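Local coordinates for 3-hydroxyacyl-CoA dehydrogenase (Archaeoglobus fulgidus, PDB 1ZEJ), which probably oxidises hydroxyl substrates with NAD+, as a homodimeric member of the 3-hydroxyacyl-CoA dehydrogenase family, at residues N220-G225 with Y269-K274. Sequence-based numbering, arbitrary orientation.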
# COMPACT_ATOMS: atom_id res chain seq x y z
N ASN A 220 -5.02 -1.22 -10.12
CA ASN A 220 -3.67 -1.17 -10.69
C ASN A 220 -3.36 -2.39 -11.62
O ASN A 220 -2.80 -2.23 -12.71
CB ASN A 220 -2.62 -1.10 -9.59
CG ASN A 220 -1.25 -0.93 -10.11
OD1 ASN A 220 -1.01 0.02 -10.86
ND2 ASN A 220 -0.32 -1.87 -9.78
N LEU A 221 -3.81 -3.56 -11.19
CA LEU A 221 -3.71 -4.81 -11.94
C LEU A 221 -4.30 -4.71 -13.32
O LEU A 221 -3.67 -5.16 -14.29
CB LEU A 221 -4.30 -5.99 -11.13
CG LEU A 221 -3.90 -7.42 -11.46
CD1 LEU A 221 -2.36 -7.63 -11.37
CD2 LEU A 221 -4.60 -8.27 -10.44
N ASP A 222 -5.44 -4.03 -13.46
CA ASP A 222 -6.08 -3.83 -14.77
C ASP A 222 -5.17 -3.10 -15.77
O ASP A 222 -5.20 -3.37 -16.95
CB ASP A 222 -7.40 -3.04 -14.64
CG ASP A 222 -8.58 -3.93 -14.21
OD1 ASP A 222 -8.51 -5.16 -14.40
OD2 ASP A 222 -9.59 -3.38 -13.71
N TYR A 223 -4.41 -2.14 -15.27
CA TYR A 223 -3.46 -1.38 -16.07
C TYR A 223 -2.21 -2.19 -16.37
O TYR A 223 -1.66 -2.09 -17.47
CB TYR A 223 -3.03 -0.14 -15.31
CG TYR A 223 -4.04 0.92 -15.32
CD1 TYR A 223 -4.15 1.76 -16.41
CD2 TYR A 223 -4.95 1.06 -14.30
CE1 TYR A 223 -5.08 2.75 -16.44
CE2 TYR A 223 -5.90 2.04 -14.34
CZ TYR A 223 -5.93 2.89 -15.45
OH TYR A 223 -6.87 3.85 -15.50
N ILE A 224 -1.73 -2.96 -15.39
CA ILE A 224 -0.66 -3.94 -15.61
C ILE A 224 -1.08 -4.89 -16.72
O ILE A 224 -0.32 -5.15 -17.65
CB ILE A 224 -0.30 -4.70 -14.29
CG1 ILE A 224 0.62 -3.83 -13.42
CG2 ILE A 224 0.41 -6.05 -14.57
CD1 ILE A 224 0.59 -4.22 -11.97
N GLY A 225 -2.32 -5.40 -16.63
CA GLY A 225 -2.82 -6.40 -17.54
C GLY A 225 -2.97 -7.69 -16.77
O GLY A 225 -2.03 -8.16 -16.14
N TYR A 269 -12.40 -4.08 -13.53
CA TYR A 269 -13.30 -2.95 -13.75
C TYR A 269 -13.41 -2.67 -15.25
O TYR A 269 -12.70 -3.30 -16.03
CB TYR A 269 -12.75 -1.74 -13.05
CG TYR A 269 -12.54 -1.95 -11.57
CD1 TYR A 269 -13.62 -2.25 -10.71
CD2 TYR A 269 -11.29 -1.87 -11.02
CE1 TYR A 269 -13.40 -2.46 -9.35
CE2 TYR A 269 -11.08 -2.06 -9.71
CZ TYR A 269 -12.13 -2.33 -8.85
OH TYR A 269 -11.84 -2.50 -7.50
N GLU A 270 -14.28 -1.74 -15.63
CA GLU A 270 -14.51 -1.36 -17.02
C GLU A 270 -13.93 0.02 -17.26
O GLU A 270 -13.95 0.89 -16.36
CB GLU A 270 -16.00 -1.40 -17.37
CG GLU A 270 -16.61 -2.79 -17.17
CD GLU A 270 -18.04 -2.92 -17.66
OE1 GLU A 270 -18.54 -2.03 -18.39
OE2 GLU A 270 -18.68 -3.95 -17.32
N TYR A 271 -13.41 0.22 -18.47
CA TYR A 271 -12.61 1.41 -18.83
C TYR A 271 -13.07 2.03 -20.15
O TYR A 271 -13.62 1.33 -21.00
CB TYR A 271 -11.13 1.03 -18.92
CG TYR A 271 -10.63 0.54 -17.57
CD1 TYR A 271 -10.72 -0.79 -17.23
CD2 TYR A 271 -10.13 1.43 -16.63
CE1 TYR A 271 -10.32 -1.24 -15.99
CE2 TYR A 271 -9.71 0.99 -15.38
CZ TYR A 271 -9.80 -0.35 -15.07
OH TYR A 271 -9.43 -0.80 -13.80
N GLY A 272 -12.85 3.34 -20.28
CA GLY A 272 -13.08 4.08 -21.53
C GLY A 272 -11.75 4.31 -22.22
O GLY A 272 -10.70 3.94 -21.67
N PRO A 273 -11.77 4.94 -23.41
CA PRO A 273 -10.58 5.03 -24.25
C PRO A 273 -9.40 5.85 -23.67
O PRO A 273 -8.27 5.59 -24.04
CB PRO A 273 -11.10 5.67 -25.54
CG PRO A 273 -12.30 6.42 -25.12
CD PRO A 273 -12.93 5.61 -24.04
N LYS A 274 -9.67 6.78 -22.76
CA LYS A 274 -8.62 7.67 -22.26
C LYS A 274 -8.00 7.18 -20.94
O LYS A 274 -7.31 7.94 -20.28
CB LYS A 274 -9.20 9.07 -22.04
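D222 reaches from the last turn of helix 197-224 to Y269 and Y271, and shows how one carboxylate can tie a segment without regular structure to a helix. Its two oxygens divide the work. OD2 faces 269-274 and accepts twice: the hydroxyl of Y271 donates to its anti lone pair, with OH to OD2 at 2.6 Å, while the backbone N of Y269 comes from the syn side, 2.9 Å from OD2 and a little out of the carboxylate plane. OD1 takes the backbone N of I268, the residue before Y269. With both oxygens engaged, the carboxylate is fixed in rotation, and the three donors would be expected to favour its charged form.

The tyrosine ring of Y271 stands almost perpendicular to that carboxylate, the planes 86° apart, and OD2 lies at the ring edge, in its plane. Chi1 of D222 (-81°) sets CG anti to the carbonyl carbon and beside the backbone N, which turns the carboxylate toward 269-271. CB of D222 itself lies 3.1 Å from Y271 OH.

Both segments belong to the C-terminal, mainly helical domain of the 3-hydroxyacyl-CoA dehydrogenase family, away from the predicted NAD+ site; here the end of the long helix meets the connection leading to helix 275-290.

On the far side of the Y271 ring from D222, CE2 of Y271 rests 4.1 Å from CE2 of Y223. The two rings are inclined at 71° with centroids 5.6 Å apart, an oblique pairing. Y223 also packs on Y276 and R279 of helix 275-290, and its OH makes a weak hydrogen bond to A275 O. Beside the carboxylate, CD2 of Y269 sits 3.5 Å from D222 OD2, whereas its phenol leads into the dimer interface, where OH is hydrogen-bonded to D201 of the second subunit.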